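Local structure of putative polyphosphate kinase 2 (Pseudomonas aeruginosa PAO1, 3CZP) at residues T417-R421 with A472-R476; K408-D414 with W467-N473; Q284-A288 with R319-L324; R370-R375 with D384-Y389. The protein uses inorganic polyphosphate as phosphate donor to convert AMP to ADP and, less efficiently, GMP to GDP, with magnesium as cofactor. All blocks are in the same frame, centred on the assembly; numbering follows the deposited sequence.

Interaction 1 of 4, residues T417-R421 with A472-R476; sequences TQMER and ANDKR
Thr417 and Asn473 bring the two backbones to their closest, CA to CA 6.4 Å, where a turn of helix 415-427 passes the loop that leads from strand 467-471 into helix 475-496. Residues 417-421 are helical throughout, whereas 472-474 are loop, Asp474 is the N-cap, and helix 475-496 starts at Lys475. No backbone bond joins the two segments. Arg421 does the bonding instead: its CG lies anti to the carbonyl carbon (chi1 -63°) and its chain runs extended to NE, a reach long enough to bring NH2 to the loop carbonyls. NH2 donates to Ala472 O over 2.8 Å, in the carbonyl plane and on a lone pair, with an N-H...O angle of 146°. The bond from NH2 to Asn473 O, although also 2.8 Å, is weak because its angle is 117°. Lys475 lays its aliphatic chain along the guanidinium, the two side chains running in opposite directions, and CE sits 3.9 Å above the centre of one face. Thr417 OG1 comes within 3.4 Å of Asn473 CG without a hydrogen bond; the Asn473 amide donates through ND2 to Asp414 instead. Water 1 accepts weakly from Arg421 NH1 and donates to Ala472 O. NH1 also binds Ala310 O, so one buried guanidinium joins carbonyls of two loops, and its positive charge is probably offset in part by peptide oxygens, without a carboxylate from either segment.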
# COMPACT_ATOMS: atom_id res chain seq x y z
N THR A 417 -26.14 -29.24 -13.71
CA THR A 417 -25.15 -28.56 -14.58
C THR A 417 -23.78 -28.39 -13.91
O THR A 417 -22.72 -28.57 -14.53
CB THR A 417 -25.68 -27.19 -15.05
OG1 THR A 417 -26.77 -27.40 -15.94
CG2 THR A 417 -24.60 -26.35 -15.74
N GLN A 418 -23.79 -28.10 -12.62
CA GLN A 418 -22.54 -28.05 -11.89
C GLN A 418 -21.78 -29.34 -12.08
O GLN A 418 -20.61 -29.32 -12.43
CB GLN A 418 -22.78 -27.85 -10.40
CG GLN A 418 -21.57 -27.32 -9.71
CD GLN A 418 -21.81 -27.11 -8.27
OE1 GLN A 418 -22.18 -28.05 -7.59
NE2 GLN A 418 -21.65 -25.87 -7.78
N MSE A 419 -22.45 -30.47 -11.85
CA MSE A 419 -21.79 -31.75 -11.90
C MSE A 419 -21.24 -32.13 -13.28
O MSE A 419 -20.19 -32.80 -13.36
CB MSE A 419 -22.75 -32.83 -11.47
CG MSE A 419 -22.20 -34.21 -11.51
SE MSE A 419 -23.81 -35.29 -11.45
CE MSE A 419 -25.05 -34.23 -12.63
N GLU A 420 -21.97 -31.78 -14.34
CA GLU A 420 -21.52 -31.90 -15.73
C GLU A 420 -20.22 -31.14 -15.89
O GLU A 420 -19.29 -31.60 -16.54
CB GLU A 420 -22.52 -31.27 -16.69
CG GLU A 420 -23.78 -32.09 -16.95
CD GLU A 420 -24.81 -31.29 -17.78
OE1 GLU A 420 -24.70 -30.04 -17.89
OE2 GLU A 420 -25.72 -31.91 -18.31
N ARG A 421 -20.18 -29.95 -15.31
CA ARG A 421 -18.99 -29.13 -15.45
C ARG A 421 -17.84 -29.67 -14.60
O ARG A 421 -16.69 -29.59 -15.00
CB ARG A 421 -19.34 -27.66 -15.15
CG ARG A 421 -20.38 -27.08 -16.16
CD ARG A 421 -20.47 -25.54 -16.11
NE ARG A 421 -21.42 -25.01 -17.08
CZ ARG A 421 -21.86 -23.75 -17.09
NH1 ARG A 421 -21.41 -22.87 -16.21
NH2 ARG A 421 -22.70 -23.34 -18.02
N ALA A 472 -26.98 -19.05 -15.88
CA ALA A 472 -25.62 -19.35 -16.36
C ALA A 472 -25.39 -20.77 -16.83
O ALA A 472 -24.29 -21.12 -17.25
CB ALA A 472 -24.60 -18.95 -15.27
N ASN A 473 -26.44 -21.59 -16.85
CA ASN A 473 -26.34 -22.95 -17.38
C ASN A 473 -25.78 -23.00 -18.82
O ASN A 473 -25.15 -23.98 -19.19
CB ASN A 473 -27.71 -23.66 -17.38
CG ASN A 473 -28.07 -24.29 -16.04
OD1 ASN A 473 -27.39 -24.10 -15.05
ND2 ASN A 473 -29.20 -25.06 -16.01
N ASP A 474 -26.13 -21.99 -19.62
CA ASP A 474 -25.65 -21.80 -20.99
C ASP A 474 -24.66 -20.67 -20.96
O ASP A 474 -25.03 -19.51 -20.73
CB ASP A 474 -26.79 -21.45 -21.97
CG ASP A 474 -26.30 -21.28 -23.40
OD1 ASP A 474 -25.68 -22.22 -23.93
OD2 ASP A 474 -26.48 -20.20 -24.01
N LYS A 475 -23.39 -21.00 -21.13
CA LYS A 475 -22.29 -20.02 -21.13
C LYS A 475 -22.51 -18.86 -22.10
O LYS A 475 -22.13 -17.72 -21.80
CB LYS A 475 -20.94 -20.70 -21.42
CG LYS A 475 -20.25 -21.29 -20.17
CD LYS A 475 -19.48 -22.63 -20.51
CE LYS A 475 -18.69 -23.15 -19.31
NZ LYS A 475 -17.63 -24.10 -19.71
N ARG A 476 -23.09 -19.15 -23.26
CA ARG A 476 -23.22 -18.16 -24.31
C ARG A 476 -24.18 -17.06 -23.88
O ARG A 476 -23.90 -15.86 -24.04
CB ARG A 476 -23.70 -18.83 -25.58
CG ARG A 476 -22.72 -19.83 -26.16
CD ARG A 476 -23.23 -20.36 -27.47
NE ARG A 476 -22.16 -21.01 -28.21
CZ ARG A 476 -22.11 -22.30 -28.52
NH1 ARG A 476 -23.09 -23.14 -28.22
NH2 ARG A 476 -21.06 -22.75 -29.20
O HOH W 1 -21.80 -19.69 -17.17

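Interaction 2 of 4, residues K408-D414 with W467-N473; sequences KFWLAID and WTLVEAN
Lys408 and Trp467 open the tightly packed part of two parallel strands: Lys408 CB stands over the six-membered ring of Trp467, 3.8 Å from its centroid and 14° off the normal. The lysine chain crosses the indole at about a right angle, and its NZ goes on to Thr460 O and the carboxylate of Glu396, while Trp467 NE1 bonds Thr460 OG1. Backbone bonds alternate between the strands from Thr468 N to Lys408 O as far as Ala472 N to Ala412 O; the one from Ala412 N to Val470 O is 2.8 Å and nearly straight at 173°. These are strands 404-412 and 467-471, neighbours at one margin of the five-stranded parallel sheet, order 2-3-1-4-5, of the P-loop kinase fold. On the face bearing Phe409 and Leu411, Val470 CG2 touches Phe409 CD1 at 3.6 Å, and Val470 CB lies beside Leu411 CD1. Looser is the border where water 2 bridges Lys408 N and OG1 of partly exposed Thr468. Beyond the strands a polar clamp follows: Asn473 OD1 takes Asp414 N on a lone pair at 3.1 Å, and Asn473 ND2 meets Asp414 OD2 at 2.9 Å from above the carboxylate plane. Asp414 OD1 caps Thr417 N at the start of helix 415-427.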
# COMPACT_ATOMS: atom_id res chain seq x y z
N LYS A 408 -23.17 -5.80 -10.35
CA LYS A 408 -23.01 -7.00 -9.51
C LYS A 408 -23.70 -8.23 -10.12
O LYS A 408 -24.90 -8.20 -10.39
CB LYS A 408 -23.63 -6.74 -8.13
CG LYS A 408 -22.93 -5.68 -7.28
CD LYS A 408 -23.55 -5.61 -5.89
CE LYS A 408 -24.92 -4.97 -5.85
NZ LYS A 408 -25.45 -4.63 -4.43
N PHE A 409 -22.96 -9.31 -10.33
CA PHE A 409 -23.47 -10.50 -10.99
C PHE A 409 -23.46 -11.72 -10.05
O PHE A 409 -22.45 -12.04 -9.44
CB PHE A 409 -22.61 -10.83 -12.24
CG PHE A 409 -22.62 -9.74 -13.33
CD1 PHE A 409 -23.75 -9.54 -14.13
CD2 PHE A 409 -21.53 -8.93 -13.53
CE1 PHE A 409 -23.77 -8.57 -15.07
CE2 PHE A 409 -21.55 -7.97 -14.51
CZ PHE A 409 -22.67 -7.78 -15.27
N TRP A 410 -24.59 -12.42 -9.99
CA TRP A 410 -24.65 -13.72 -9.41
C TRP A 410 -24.92 -14.66 -10.54
O TRP A 410 -25.99 -14.63 -11.12
CB TRP A 410 -25.77 -13.87 -8.36
CG TRP A 410 -25.86 -15.26 -7.92
CD1 TRP A 410 -26.73 -16.24 -8.38
CD2 TRP A 410 -24.95 -15.93 -7.02
NE1 TRP A 410 -26.42 -17.46 -7.77
CE2 TRP A 410 -25.35 -17.30 -6.94
CE3 TRP A 410 -23.85 -15.50 -6.28
CZ2 TRP A 410 -24.69 -18.22 -6.14
CZ3 TRP A 410 -23.18 -16.45 -5.47
CH2 TRP A 410 -23.59 -17.78 -5.42
N LEU A 411 -23.92 -15.46 -10.88
CA LEU A 411 -24.08 -16.45 -11.94
C LEU A 411 -24.68 -17.71 -11.34
O LEU A 411 -24.06 -18.40 -10.52
CB LEU A 411 -22.76 -16.75 -12.67
CG LEU A 411 -22.45 -15.86 -13.88
CD1 LEU A 411 -22.39 -14.40 -13.53
CD2 LEU A 411 -21.10 -16.34 -14.52
N ALA A 412 -25.89 -18.03 -11.79
CA ALA A 412 -26.66 -19.13 -11.24
C ALA A 412 -26.63 -20.33 -12.19
O ALA A 412 -26.87 -20.19 -13.38
CB ALA A 412 -28.09 -18.67 -10.94
N ILE A 413 -26.31 -21.51 -11.64
CA ILE A 413 -26.43 -22.76 -12.38
C ILE A 413 -27.16 -23.75 -11.47
O ILE A 413 -27.23 -23.53 -10.24
CB ILE A 413 -25.07 -23.39 -12.87
CG1 ILE A 413 -24.16 -23.79 -11.72
CG2 ILE A 413 -24.32 -22.49 -13.88
CD1 ILE A 413 -22.73 -24.26 -12.19
N ASP A 414 -27.70 -24.84 -12.04
CA ASP A 414 -28.32 -25.87 -11.20
C ASP A 414 -27.31 -26.95 -10.81
O ASP A 414 -26.16 -26.93 -11.28
CB ASP A 414 -29.62 -26.42 -11.80
CG ASP A 414 -29.43 -27.03 -13.18
OD1 ASP A 414 -28.36 -27.64 -13.39
OD2 ASP A 414 -30.36 -26.90 -14.03
N TRP A 467 -28.53 -6.09 -7.78
CA TRP A 467 -28.00 -7.38 -8.19
C TRP A 467 -28.60 -7.87 -9.52
O TRP A 467 -29.78 -7.78 -9.71
CB TRP A 467 -28.32 -8.41 -7.13
CG TRP A 467 -27.29 -8.45 -6.09
CD1 TRP A 467 -27.36 -7.88 -4.88
CD2 TRP A 467 -26.02 -9.11 -6.16
NE1 TRP A 467 -26.24 -8.13 -4.18
CE2 TRP A 467 -25.37 -8.87 -4.94
CE3 TRP A 467 -25.37 -9.88 -7.15
CZ2 TRP A 467 -24.09 -9.35 -4.65
CZ3 TRP A 467 -24.10 -10.35 -6.88
CH2 TRP A 467 -23.47 -10.12 -5.63
N THR A 468 -27.75 -8.42 -10.40
CA THR A 468 -28.18 -9.06 -11.64
C THR A 468 -27.95 -10.52 -11.50
O THR A 468 -26.83 -10.93 -11.31
CB THR A 468 -27.37 -8.58 -12.87
OG1 THR A 468 -27.37 -7.16 -12.88
CG2 THR A 468 -27.93 -9.15 -14.24
N LEU A 469 -29.03 -11.28 -11.55
CA LEU A 469 -28.96 -12.70 -11.52
C LEU A 469 -28.77 -13.19 -12.97
O LEU A 469 -29.62 -12.95 -13.84
CB LEU A 469 -30.23 -13.30 -10.84
CG LEU A 469 -30.63 -12.70 -9.48
CD1 LEU A 469 -32.02 -13.13 -9.03
CD2 LEU A 469 -29.57 -12.97 -8.36
N VAL A 470 -27.65 -13.87 -13.23
CA VAL A 470 -27.34 -14.36 -14.56
C VAL A 470 -27.68 -15.86 -14.63
O VAL A 470 -27.18 -16.64 -13.86
CB VAL A 470 -25.86 -14.08 -14.92
CG1 VAL A 470 -25.57 -14.53 -16.37
CG2 VAL A 470 -25.52 -12.59 -14.71
N GLU A 471 -28.59 -16.22 -15.51
CA GLU A 471 -28.96 -17.63 -15.77
C GLU A 471 -27.78 -18.22 -16.54
O GLU A 471 -27.56 -17.87 -17.70
CB GLU A 471 -30.23 -17.72 -16.61
CG GLU A 471 -31.51 -17.15 -15.98
CD GLU A 471 -31.63 -15.63 -16.10
OE1 GLU A 471 -30.69 -14.93 -16.54
OE2 GLU A 471 -32.69 -15.13 -15.71
N ALA A 472 -26.98 -19.05 -15.88
CA ALA A 472 -25.62 -19.35 -16.36
C ALA A 472 -25.39 -20.77 -16.83
O ALA A 472 -24.29 -21.12 -17.25
CB ALA A 472 -24.60 -18.95 -15.27
N ASN A 473 -26.44 -21.59 -16.85
CA ASN A 473 -26.34 -22.95 -17.38
C ASN A 473 -25.78 -23.00 -18.82
O ASN A 473 -25.15 -23.98 -19.19
CB ASN A 473 -27.71 -23.66 -17.38
CG ASN A 473 -28.07 -24.29 -16.04
OD1 ASN A 473 -27.39 -24.10 -15.05
ND2 ASN A 473 -29.20 -25.06 -16.01
O HOH W 2 -26.10 -5.13 -11.55

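Interaction 3 of 4, residues Q284-A288 with R319-L324; sequences QARLA and RVTDAL
Gln284 NE2 is held at two points: it donates to Arg319 O at 2.9 Å, with an N-H...O angle of 163°, and to water 3 at 3.0 Å. The first bond uses a lone pair of the carbonyl and lies close to the amide plane of Gln284, which fixes the rotation of that amide. Water 3 passes a hydrogen to Asp322 OD2 at 2.6 Å, and this carboxylate is also paired with Arg318. The reach of the glutamine follows from its torsions, CG anti to the carbonyl carbon (chi1 -69°) and chi2 176°, an extended chain that runs alongside Asp322 in the same direction. Next to this polar bond the packing is apolar. Ala323 CB sits 3.7 Å from Gln284 CB; Gln284 CA and Ala323 CA are 4.7 Å apart, the nearest CA pair of the two segments. Leu287 CD2 reaches Val320 CG1 at 3.9 Å, while its CG meets Leu324 CD2, the two leucines crossing at about a right angle. Leu324 CD2 lies 3.9 Å from Ala288 CA. Asp322 also packs on Glu65 of the second subunit. The type I turn Thr321-Leu324, at the C-terminal side of helix 313-321, thus packs against helix 273-292 on the flank of the P-loop NTPase-like alpha/beta domain.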
# COMPACT_ATOMS: atom_id res chain seq x y z
N GLN A 284 -19.34 -6.34 -27.14
CA GLN A 284 -17.93 -6.01 -26.97
C GLN A 284 -17.58 -4.65 -27.62
O GLN A 284 -16.93 -3.81 -26.97
CB GLN A 284 -17.06 -7.15 -27.50
CG GLN A 284 -17.14 -8.41 -26.63
CD GLN A 284 -16.36 -9.57 -27.20
OE1 GLN A 284 -16.25 -9.71 -28.43
NE2 GLN A 284 -15.79 -10.41 -26.32
N ALA A 285 -18.06 -4.40 -28.85
CA ALA A 285 -17.88 -3.09 -29.53
C ALA A 285 -18.55 -1.95 -28.76
O ALA A 285 -18.03 -0.81 -28.69
CB ALA A 285 -18.44 -3.16 -30.98
N ARG A 286 -19.73 -2.24 -28.20
CA ARG A 286 -20.52 -1.25 -27.47
C ARG A 286 -19.75 -0.88 -26.21
O ARG A 286 -19.59 0.29 -25.91
CB ARG A 286 -21.90 -1.82 -27.12
CG ARG A 286 -22.88 -0.82 -26.53
CD ARG A 286 -24.19 -1.51 -26.29
NE ARG A 286 -25.05 -0.81 -25.34
CZ ARG A 286 -25.97 -1.40 -24.59
NH1 ARG A 286 -26.14 -2.72 -24.64
NH2 ARG A 286 -26.71 -0.70 -23.76
N LEU A 287 -19.24 -1.89 -25.51
CA LEU A 287 -18.43 -1.64 -24.30
C LEU A 287 -17.17 -0.85 -24.64
O LEU A 287 -16.89 0.11 -23.96
CB LEU A 287 -18.02 -2.93 -23.56
CG LEU A 287 -17.09 -2.71 -22.33
CD1 LEU A 287 -17.80 -1.88 -21.28
CD2 LEU A 287 -16.64 -3.99 -21.74
N ALA A 288 -16.44 -1.23 -25.68
CA ALA A 288 -15.23 -0.50 -26.04
C ALA A 288 -15.57 0.98 -26.30
O ALA A 288 -14.83 1.89 -25.91
CB ALA A 288 -14.63 -1.12 -27.27
N ARG A 319 -14.59 -12.58 -21.55
CA ARG A 319 -15.30 -12.01 -22.70
C ARG A 319 -15.50 -10.47 -22.54
O ARG A 319 -15.63 -9.74 -23.54
CB ARG A 319 -16.63 -12.72 -22.96
CG ARG A 319 -16.54 -14.23 -23.37
CD ARG A 319 -15.38 -14.48 -24.29
NE ARG A 319 -15.12 -15.90 -24.51
CZ ARG A 319 -14.51 -16.72 -23.66
NH1 ARG A 319 -14.07 -16.30 -22.49
NH2 ARG A 319 -14.33 -17.99 -24.01
N VAL A 320 -15.51 -10.00 -21.30
CA VAL A 320 -15.48 -8.54 -21.03
C VAL A 320 -14.08 -8.01 -21.34
O VAL A 320 -13.93 -7.01 -22.04
CB VAL A 320 -15.84 -8.24 -19.54
CG1 VAL A 320 -15.63 -6.73 -19.17
CG2 VAL A 320 -17.26 -8.71 -19.28
N THR A 321 -13.05 -8.67 -20.84
CA THR A 321 -11.67 -8.16 -21.02
C THR A 321 -11.30 -8.17 -22.50
O THR A 321 -10.56 -7.30 -22.93
CB THR A 321 -10.57 -8.91 -20.14
OG1 THR A 321 -10.53 -10.29 -20.45
CG2 THR A 321 -10.85 -8.79 -18.65
N ASP A 322 -11.80 -9.17 -23.24
CA ASP A 322 -11.55 -9.34 -24.69
C ASP A 322 -11.96 -8.12 -25.48
O ASP A 322 -11.41 -7.85 -26.54
CB ASP A 322 -12.33 -10.56 -25.22
CG ASP A 322 -11.62 -11.92 -24.99
OD1 ASP A 322 -10.47 -11.98 -24.49
OD2 ASP A 322 -12.22 -12.96 -25.36
N ALA A 323 -12.96 -7.40 -24.97
CA ALA A 323 -13.44 -6.16 -25.54
C ALA A 323 -12.45 -4.98 -25.41
O ALA A 323 -12.51 -4.03 -26.18
CB ALA A 323 -14.79 -5.77 -24.88
N LEU A 324 -11.53 -5.03 -24.46
CA LEU A 324 -10.68 -3.88 -24.15
C LEU A 324 -9.18 -4.14 -24.18
O LEU A 324 -8.72 -5.27 -24.31
CB LEU A 324 -11.06 -3.34 -22.77
CG LEU A 324 -12.52 -3.08 -22.42
CD1 LEU A 324 -12.66 -3.09 -20.90
CD2 LEU A 324 -13.10 -1.83 -23.04
O HOH W 3 -14.03 -12.66 -27.18

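Interaction 4 of 4, residues R370-R375 with D384-Y389; sequences RVLVER and DWLRAY
Arg375 stacks on one face of the Trp385 indole. Its CG is anti to the backbone N and the chain is extended to NE, which carries CD over the middle of the six-membered ring, 3.5 Å from the centroid and 2° off the normal. The guanidinium then rests on the same face, centres 4.3 Å apart and planes at 27°, an off-centre cation-pi stack. Against Tyr389 the same group is turned almost perpendicular, its plane 86° from the phenol. Tyr389 OH lies at the edge of the Arg375 guanidinium, near its plane, and accepts a weak bond from NH1 (3.2 Å); the stronger partner of NH1 is Asp455. The two segments belong to helices 370-377 and 382-402, which run antiparallel as a short hairpin ahead of strand 404-412. Val371 fills the junction between the helices: CG1 stands over the Tyr389 ring, 3.9 Å from the centroid, and also touches Ala388 CB at 3.7 Å. Water 5 donates to Val371 O and accepts from Tyr389 OH. Farther along, Arg370 NE bonds Glu374 OE1 at 2.9 Å in the guanidinium plane, and Arg370 NH1 lies 4.0 Å from Arg387 NH2, the guanidiniums steeply inclined and both charges paired with Glu145. Arg387 NH2 also holds Asp384 OD1 at 3.0 Å.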
# COMPACT_ATOMS: atom_id res chain seq x y z
N ARG A 370 -18.23 -12.32 2.89
CA ARG A 370 -18.66 -12.28 4.28
C ARG A 370 -20.06 -12.86 4.50
O ARG A 370 -20.29 -13.62 5.49
CB ARG A 370 -18.59 -10.86 4.88
CG ARG A 370 -19.12 -10.85 6.31
CD ARG A 370 -18.45 -9.88 7.22
NE ARG A 370 -17.12 -10.35 7.62
CZ ARG A 370 -16.34 -9.69 8.46
NH1 ARG A 370 -16.75 -8.52 8.97
NH2 ARG A 370 -15.15 -10.16 8.75
N VAL A 371 -21.00 -12.54 3.59
CA VAL A 371 -22.39 -13.01 3.70
C VAL A 371 -22.68 -14.25 2.84
O VAL A 371 -23.81 -14.72 2.77
CB VAL A 371 -23.39 -11.90 3.34
CG1 VAL A 371 -23.15 -10.69 4.25
CG2 VAL A 371 -23.31 -11.58 1.83
N LEU A 372 -21.63 -14.80 2.24
CA LEU A 372 -21.71 -16.05 1.51
C LEU A 372 -20.82 -17.06 2.20
O LEU A 372 -21.20 -17.59 3.24
CB LEU A 372 -21.37 -15.83 0.03
CG LEU A 372 -22.34 -14.96 -0.79
CD1 LEU A 372 -21.68 -14.72 -2.17
CD2 LEU A 372 -23.80 -15.55 -0.93
N VAL A 373 -19.62 -17.33 1.69
CA VAL A 373 -18.74 -18.35 2.32
C VAL A 373 -18.41 -18.20 3.83
O VAL A 373 -18.33 -19.20 4.53
CB VAL A 373 -17.42 -18.54 1.51
CG1 VAL A 373 -16.59 -17.23 1.41
CG2 VAL A 373 -16.60 -19.71 2.07
N GLU A 374 -18.22 -16.98 4.34
CA GLU A 374 -17.94 -16.82 5.77
C GLU A 374 -19.14 -17.22 6.63
O GLU A 374 -18.96 -17.84 7.66
CB GLU A 374 -17.53 -15.38 6.10
CG GLU A 374 -16.24 -14.95 5.43
CD GLU A 374 -15.69 -13.59 5.93
OE1 GLU A 374 -16.21 -12.96 6.86
OE2 GLU A 374 -14.68 -13.16 5.36
N ARG A 375 -20.33 -16.79 6.22
CA ARG A 375 -21.57 -17.11 6.91
C ARG A 375 -21.73 -18.63 7.01
O ARG A 375 -21.90 -19.19 8.10
CB ARG A 375 -22.76 -16.52 6.12
CG ARG A 375 -24.12 -17.09 6.53
CD ARG A 375 -25.29 -16.29 5.87
NE ARG A 375 -26.55 -17.08 5.81
CZ ARG A 375 -27.77 -16.55 5.58
NH1 ARG A 375 -27.94 -15.25 5.43
NH2 ARG A 375 -28.84 -17.34 5.54
N ASP A 384 -21.46 -10.60 12.87
CA ASP A 384 -20.55 -10.01 11.87
C ASP A 384 -21.17 -10.04 10.49
O ASP A 384 -21.17 -9.02 9.79
CB ASP A 384 -19.17 -10.73 11.85
CG ASP A 384 -18.44 -10.66 13.20
OD1 ASP A 384 -18.55 -9.63 13.92
OD2 ASP A 384 -17.75 -11.66 13.54
N TRP A 385 -21.76 -11.16 10.08
CA TRP A 385 -22.40 -11.12 8.75
C TRP A 385 -23.74 -10.36 8.75
O TRP A 385 -24.06 -9.76 7.74
CB TRP A 385 -22.42 -12.48 8.02
CG TRP A 385 -23.18 -13.61 8.67
CD1 TRP A 385 -22.63 -14.58 9.40
CD2 TRP A 385 -24.58 -13.88 8.61
NE1 TRP A 385 -23.58 -15.45 9.84
CE2 TRP A 385 -24.80 -15.04 9.38
CE3 TRP A 385 -25.67 -13.24 8.02
CZ2 TRP A 385 -26.08 -15.60 9.54
CZ3 TRP A 385 -26.94 -13.79 8.18
CH2 TRP A 385 -27.14 -14.97 8.94
N LEU A 386 -24.49 -10.30 9.87
CA LEU A 386 -25.79 -9.61 9.88
C LEU A 386 -25.63 -8.12 9.70
O LEU A 386 -26.47 -7.45 9.05
CB LEU A 386 -26.53 -9.86 11.21
CG LEU A 386 -27.24 -11.20 11.29
CD1 LEU A 386 -27.59 -11.54 12.74
CD2 LEU A 386 -28.47 -11.18 10.40
N ARG A 387 -24.56 -7.59 10.27
CA ARG A 387 -24.24 -6.17 10.12
C ARG A 387 -23.57 -5.85 8.79
O ARG A 387 -23.55 -4.71 8.38
CB ARG A 387 -23.40 -5.66 11.30
CG ARG A 387 -22.02 -6.27 11.48
CD ARG A 387 -21.28 -5.72 12.69
NE ARG A 387 -20.05 -6.48 12.87
CZ ARG A 387 -18.87 -6.22 12.32
NH1 ARG A 387 -18.70 -5.21 11.50
NH2 ARG A 387 -17.84 -7.03 12.56
N ALA A 388 -23.05 -6.87 8.11
CA ALA A 388 -22.35 -6.69 6.82
C ALA A 388 -23.21 -6.14 5.66
O ALA A 388 -22.70 -5.40 4.82
CB ALA A 388 -21.66 -7.98 6.37
N TYR A 389 -24.48 -6.51 5.63
CA TYR A 389 -25.39 -6.06 4.58
C TYR A 389 -25.46 -4.54 4.54
O TYR A 389 -25.30 -3.92 3.49
CB TYR A 389 -26.78 -6.65 4.78
CG TYR A 389 -26.81 -8.17 4.80
CD1 TYR A 389 -26.58 -8.90 3.64
CD2 TYR A 389 -27.07 -8.86 5.97
CE1 TYR A 389 -26.60 -10.28 3.64
CE2 TYR A 389 -27.10 -10.25 5.98
CZ TYR A 389 -26.86 -10.95 4.82
OH TYR A 389 -26.89 -12.32 4.83
O HOH W 4 -19.35 -7.36 8.98
O HOH W 5 -26.27 -13.61 2.48
O HOH W 6 -22.95 -18.24 10.51

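From the N terminus, interaction 3 comes first, closing a loop of 30 residues from helix 273-292 to the turn after helix 313-321. Interaction 4 follows as a hairpin closed over eight residues, in series with it. Interactions 2 and 1 open later, at 408-414 and 417-421, and both end on the 467-476 stretch, where they share Ala472 and Asn473. Their centres lie 11 Å apart and they touch, Ile413 packing on Arg421 and Gln418. Trp410 of interaction 2 meets Leu372 of interaction 4, so sheet and hairpin join, whereas interaction 3 stays about 6 Å from interaction 2 at nearest atoms. All four lie in the second PPK2 domain.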